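Endonuclease IV (Thermus thermophilus, PDB 3AAM) cleaves the phosphodiester backbone of DNA at apurinic or apyrimidinic sites during base excision repair, using bound metal ions. Local coordinates at residues D169-Y174 and R215-A220; G177-E182 and G210-R215. One frame throughout, in Å; residues are numbered along the deposited sequence.

Contact 1: D169-Y174 and R215-A220. With MN (manganese (II) ion), chain B.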
loop_
_atom_site.group_PDB
_atom_site.type_symbol
_atom_site.label_atom_id
_atom_site.label_comp_id
_atom_site.label_asym_id
_atom_site.label_seq_id
_atom_site.Cartn_x
_atom_site.Cartn_y
_atom_site.Cartn_z
ATOM N N ASP A 169 3.839 6.371 1.242
ATOM C CA ASP A 169 2.578 6.847 1.790
ATOM C C ASP A 169 2.829 8.319 2.102
ATOM O O ASP A 169 3.669 8.661 2.939
ATOM C CB ASP A 169 2.177 6.091 3.059
ATOM C CG ASP A 169 0.819 6.531 3.586
ATOM O OD1 ASP A 169 0.641 7.748 3.826
ATOM O OD2 ASP A 169 -0.072 5.670 3.755
ATOM N N THR A 170 2.116 9.192 1.402
ATOM C CA THR A 170 2.272 10.629 1.580
ATOM C C THR A 170 1.855 11.147 2.956
ATOM O O THR A 170 2.410 12.135 3.445
ATOM C CB THR A 170 1.486 11.371 0.502
ATOM O OG1 THR A 170 0.188 10.777 0.383
ATOM C CG2 THR A 170 2.206 11.277 -0.839
ATOM N N CYS A 171 0.874 10.499 3.576
ATOM C CA CYS A 171 0.426 10.912 4.905
ATOM C C CYS A 171 1.538 10.589 5.888
ATOM O O CYS A 171 1.920 11.424 6.711
ATOM C CB CYS A 171 -0.848 10.159 5.306
ATOM S SG CYS A 171 -1.418 10.494 6.999
ATOM N N HIS A 172 2.061 9.371 5.797
ATOM C CA HIS A 172 3.142 8.948 6.681
ATOM C C HIS A 172 4.354 9.858 6.527
ATOM O O HIS A 172 4.963 10.269 7.517
ATOM C CB HIS A 172 3.558 7.512 6.366
ATOM C CG HIS A 172 2.494 6.497 6.642
ATOM N ND1 HIS A 172 2.672 5.154 6.395
ATOM C CD2 HIS A 172 1.240 6.626 7.136
ATOM C CE1 HIS A 172 1.573 4.499 6.723
ATOM N NE2 HIS A 172 0.689 5.368 7.175
ATOM N N ALA A 173 4.698 10.168 5.280
ATOM C CA ALA A 173 5.844 11.024 4.994
ATOM C C ALA A 173 5.665 12.399 5.624
ATOM O O ALA A 173 6.580 12.928 6.255
ATOM C CB ALA A 173 6.040 11.158 3.484
ATOM N N TYR A 174 4.477 12.968 5.456
ATOM C CA TYR A 174 4.183 14.286 6.007
ATOM C C TYR A 174 4.312 14.242 7.526
ATOM O O TYR A 174 4.948 15.107 8.131
ATOM C CB TYR A 174 2.768 14.708 5.605
ATOM C CG TYR A 174 2.457 16.167 5.858
ATOM C CD1 TYR A 174 3.176 17.170 5.214
ATOM C CD2 TYR A 174 1.441 16.540 6.733
ATOM C CE1 TYR A 174 2.891 18.514 5.434
ATOM C CE2 TYR A 174 1.146 17.883 6.960
ATOM C CZ TYR A 174 1.878 18.862 6.307
ATOM O OH TYR A 174 1.598 20.192 6.526
ATOM N N ARG A 215 4.013 13.184 13.676
ATOM C CA ARG A 215 4.073 11.757 13.983
ATOM C C ARG A 215 2.680 11.147 14.097
ATOM O O ARG A 215 2.525 10.012 14.541
ATOM C CB ARG A 215 4.855 11.509 15.279
ATOM C CG ARG A 215 6.366 11.371 15.101
ATOM C CD ARG A 215 6.986 12.556 14.383
ATOM N NE ARG A 215 8.445 12.548 14.483
ATOM C CZ ARG A 215 9.234 11.598 13.988
ATOM N NH1 ARG A 215 8.716 10.561 13.344
ATOM N NH2 ARG A 215 10.549 11.684 14.143
ATOM N N VAL A 216 1.669 11.908 13.693
ATOM C CA VAL A 216 0.292 11.430 13.731
ATOM C C VAL A 216 -0.030 10.751 12.401
ATOM O O VAL A 216 0.197 11.321 11.336
ATOM C CB VAL A 216 -0.701 12.595 13.960
ATOM C CG1 VAL A 216 -2.132 12.103 13.797
ATOM C CG2 VAL A 216 -0.505 13.176 15.354
ATOM N N ASP A 217 -0.544 9.527 12.476
ATOM C CA ASP A 217 -0.906 8.757 11.291
ATOM C C ASP A 217 -2.426 8.683 11.226
ATOM O O ASP A 217 -3.035 7.752 11.745
ATOM C CB ASP A 217 -0.313 7.344 11.377
ATOM C CG ASP A 217 -0.653 6.485 10.164
ATOM O OD1 ASP A 217 -1.232 7.011 9.193
ATOM O OD2 ASP A 217 -0.332 5.278 10.182
ATOM N N HIS A 218 -3.027 9.677 10.580
ATOM C CA HIS A 218 -4.477 9.760 10.457
ATOM C C HIS A 218 -4.804 10.198 9.026
ATOM O O HIS A 218 -4.703 11.379 8.690
ATOM C CB HIS A 218 -4.989 10.780 11.480
ATOM C CG HIS A 218 -6.476 10.795 11.648
ATOM N ND1 HIS A 218 -7.101 11.540 12.626
ATOM C CD2 HIS A 218 -7.462 10.166 10.965
ATOM C CE1 HIS A 218 -8.408 11.369 12.538
ATOM N NE2 HIS A 218 -8.654 10.540 11.538
ATOM N N HIS A 219 -5.192 9.243 8.188
ATOM C CA HIS A 219 -5.504 9.527 6.788
ATOM C C HIS A 219 -6.717 10.435 6.625
ATOM O O HIS A 219 -7.630 10.426 7.448
ATOM C CB HIS A 219 -5.790 8.240 6.010
ATOM C CG HIS A 219 -4.735 7.186 6.140
ATOM N ND1 HIS A 219 -4.879 5.931 5.587
ATOM C CD2 HIS A 219 -3.538 7.182 6.773
ATOM C CE1 HIS A 219 -3.818 5.199 5.876
ATOM N NE2 HIS A 219 -2.990 5.935 6.596
ATOM N N ALA A 220 -6.709 11.209 5.544
ATOM C CA ALA A 220 -7.807 12.102 5.210
ATOM C C ALA A 220 -8.068 11.989 3.711
ATOM O O ALA A 220 -7.152 11.700 2.937
ATOM C CB ALA A 220 -7.453 13.541 5.567
HETATM MN MN MN B . -1.389 5.000 7.940
HETATM O O HOH W 1 -3.311 4.258 9.376
#

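Contact 2: G177-E182 and G210-R215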
loop_
_atom_site.group_PDB
_atom_site.type_symbol
_atom_site.label_atom_id
_atom_site.label_comp_id
_atom_site.label_asym_id
_atom_site.label_seq_id
_atom_site.Cartn_x
_atom_site.Cartn_y
_atom_site.Cartn_z
ATOM N N GLY A 177 7.862 14.306 8.730
ATOM C CA GLY A 177 8.658 15.510 8.554
ATOM C C GLY A 177 8.939 15.907 7.114
ATOM O O GLY A 177 9.574 16.933 6.866
ATOM N N TYR A 178 8.492 15.098 6.160
ATOM C CA TYR A 178 8.694 15.418 4.749
ATOM C C TYR A 178 7.565 16.354 4.333
ATOM O O TYR A 178 6.396 15.969 4.354
ATOM C CB TYR A 178 8.663 14.144 3.906
ATOM C CG TYR A 178 9.874 13.252 4.089
ATOM C CD1 TYR A 178 11.102 13.585 3.515
ATOM C CD2 TYR A 178 9.785 12.062 4.807
ATOM C CE1 TYR A 178 12.213 12.747 3.646
ATOM C CE2 TYR A 178 10.890 11.219 4.948
ATOM C CZ TYR A 178 12.096 11.567 4.362
ATOM O OH TYR A 178 13.181 10.725 4.472
ATOM N N ASP A 179 7.913 17.577 3.945
ATOM C CA ASP A 179 6.899 18.561 3.573
ATOM C C ASP A 179 6.224 18.315 2.221
ATOM O O ASP A 179 6.498 19.007 1.240
ATOM C CB ASP A 179 7.502 19.966 3.586
ATOM C CG ASP A 179 6.447 21.047 3.707
ATOM O OD1 ASP A 179 5.257 20.747 3.479
ATOM O OD2 ASP A 179 6.808 22.197 4.031
ATOM N N VAL A 180 5.318 17.344 2.180
ATOM C CA VAL A 180 4.607 17.027 0.946
ATOM C C VAL A 180 3.649 18.152 0.550
ATOM O O VAL A 180 3.351 18.339 -0.631
ATOM C CB VAL A 180 3.791 15.728 1.090
ATOM C CG1 VAL A 180 3.190 15.337 -0.257
ATOM C CG2 VAL A 180 4.676 14.613 1.634
ATOM N N ALA A 181 3.177 18.902 1.540
ATOM C CA ALA A 181 2.245 19.996 1.293
ATOM C C ALA A 181 2.843 21.165 0.519
ATOM O O ALA A 181 2.250 21.642 -0.452
ATOM C CB ALA A 181 1.674 20.500 2.616
ATOM N N GLU A 182 4.015 21.621 0.952
ATOM C CA GLU A 182 4.674 22.765 0.329
ATOM C C GLU A 182 5.828 22.437 -0.610
ATOM O O GLU A 182 6.223 23.277 -1.419
ATOM C CB GLU A 182 5.183 23.716 1.413
ATOM C CG GLU A 182 4.103 24.217 2.360
ATOM C CD GLU A 182 2.921 24.808 1.619
ATOM O OE1 GLU A 182 3.143 25.652 0.725
ATOM O OE2 GLU A 182 1.773 24.430 1.933
ATOM N N GLY A 210 -2.967 14.939 10.607
ATOM C CA GLY A 210 -1.873 15.460 11.407
ATOM C C GLY A 210 -0.999 16.439 10.648
ATOM O O GLY A 210 -0.941 16.416 9.417
ATOM N N GLY A 211 -0.311 17.303 11.386
ATOM C CA GLY A 211 0.551 18.290 10.765
ATOM C C GLY A 211 1.947 17.786 10.454
ATOM O O GLY A 211 2.309 16.661 10.803
ATOM N N LEU A 212 2.735 18.638 9.804
ATOM C CA LEU A 212 4.101 18.306 9.420
ATOM C C LEU A 212 4.947 17.865 10.615
ATOM O O LEU A 212 5.092 18.601 11.590
ATOM C CB LEU A 212 4.752 19.515 8.740
ATOM C CG LEU A 212 6.201 19.349 8.271
ATOM C CD1 LEU A 212 6.283 18.243 7.233
ATOM C CD2 LEU A 212 6.706 20.666 7.691
ATOM N N GLY A 213 5.499 16.659 10.525
ATOM C CA GLY A 213 6.332 16.124 11.588
ATOM C C GLY A 213 5.626 15.848 12.905
ATOM O O GLY A 213 6.278 15.688 13.936
ATOM N N SER A 214 4.299 15.775 12.873
ATOM C CA SER A 214 3.514 15.527 14.082
ATOM C C SER A 214 3.536 14.073 14.543
ATOM O O SER A 214 3.120 13.768 15.666
ATOM C CB SER A 214 2.063 15.950 13.857
ATOM O OG SER A 214 1.444 15.131 12.882
ATOM N N ARG A 215 4.013 13.184 13.676
ATOM C CA ARG A 215 4.073 11.757 13.983
ATOM C C ARG A 215 2.680 11.147 14.097
ATOM O O ARG A 215 2.525 10.012 14.541
ATOM C CB ARG A 215 4.855 11.509 15.279
ATOM C CG ARG A 215 6.366 11.371 15.101
ATOM C CD ARG A 215 6.986 12.556 14.383
ATOM N NE ARG A 215 8.445 12.548 14.483
ATOM C CZ ARG A 215 9.234 11.598 13.988
ATOM N NH1 ARG A 215 8.716 10.561 13.344
ATOM N NH2 ARG A 215 10.549 11.684 14.143
#

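Contact 1: D169-Y174 and R215-A220
Cys-171 and His-172, in the opening turn of helix 170-176, pass nearest to His-219 and Asp-217: the Cys-171 and His-219 CA atoms are 6.4 Å apart, those of His-172 and Asp-217 6.1 Å. The second segment is mainly loop, entering strand 219-220 at His-219. A manganese ion joins the two. It binds His-172 NE2 at 2.2 Å, His-219 NE2 at 2.3 Å and both oxygens of Asp-217, a bidentate carboxylate turned 85° from the His-172 plane; a water and one further atom complete the shell. Each imidazole gives its ND1 hydrogen to a backbone carbonyl, His-172 to Asn-140 and His-219 to Glu-248, which fixes ring rotation and turns NE2 to the metal. Asp-169 is second shell. Its CG sits 3.4 Å above the centre of the His-172 ring, and OD1 N-caps the helix, taking His-172 N at 2.9 Å in a nearly straight bond (166°) and Cys-171 N in a weak one. An alanine here is likely to leave those amides without their cap and one face of the ligand ring less firmly backed. A chi1 of 175° swings Cys-171 SG away from its own amide and across to His-218 O, 3.8 Å off. Histidines and a carboxylate converging beyond strand 165-169, at the carboxy-terminal mouth of a TIM barrel, form one metal position of the zinc-dependent AP endonuclease 2 family.

Contact 2: G177-E182 and G210-R215
Leu-212 reaches Gly-177 and Asp-179 through an extended first torsion, CG opposite the backbone N (chi1 180°), and a second that splits its methyls: chi2 of 61° bends CD1 back toward Gly-177 while CD2 continues outward to Asp-179. CD1 stands directly over the peptide plane that leaves Gly-177, 3.5 Å from Gly-177 C. It also rests 3.7 Å from Tyr-178 O and comes equally near the CA of Asp-179, so a single methyl follows the bend of three residues. CD2 sits over the face of the Asp-179 carboxylate, 4.0 Å from its OD2, the two side chains crossing at about a right angle.

Beside the leucine, backbone packs on backbone: Gly-177 N lies 3.7 Å from Gly-213 CA. Backbone angles account for both glycines, strictly at Gly-177 and as a preference at Gly-213. Gly-177 ends helix 170-176 in a Schellman motif, at a phi of 127° that calls for glycine; Gly-213 is the third residue of the type II turn from Gly-211 to Ser-214, where positive phi favours the same residue. The turn is held from within, because Gly-211 O accepts both Ser-214 N and Ser-214 OG, the hydroxyl at 2.7 Å. Across from it, Asp-179 centres an inverse gamma turn, and its OD1 takes Glu-182 N at 2.9 Å from the carboxylate face opposite CD2, an Asx motif. Tyr-178 points away; its ring stacks on Phe-152 and its OH accepts a hydrogen bond from Phe-152 N.

Polar bonding therefore shapes each loop internally, whereas the interface itself is van der Waals packing at the protein surface, Leu-212 on the Gly-177 to Asp-179 backbone and the Asp-179 carboxylate, with Gly-177 against Gly-213, its fit set by turn geometry instead of directional bonds.

How the contacts relate
From strand 165-169 the chain enters helix 170-176, most of which lies in contact 1, and leaves through 177-182 into contact 2. It then runs through helix 184-194 and strand 202-208 before returning at 210-215, which closes contact 2, and at 215-220, which closes contact 1. Contact 2 is thus nested inside the loop of contact 1, the two sharing Arg-215, with centres about 8 Å apart. Helix 170-176 joins them: Tyr-174 O lies 2.9 Å from Gly-213 N, a probable hydrogen bond, and the Tyr-174 ring packs on Leu-212 N through CE2. One end of this helix faces the metal, the other the outer loops.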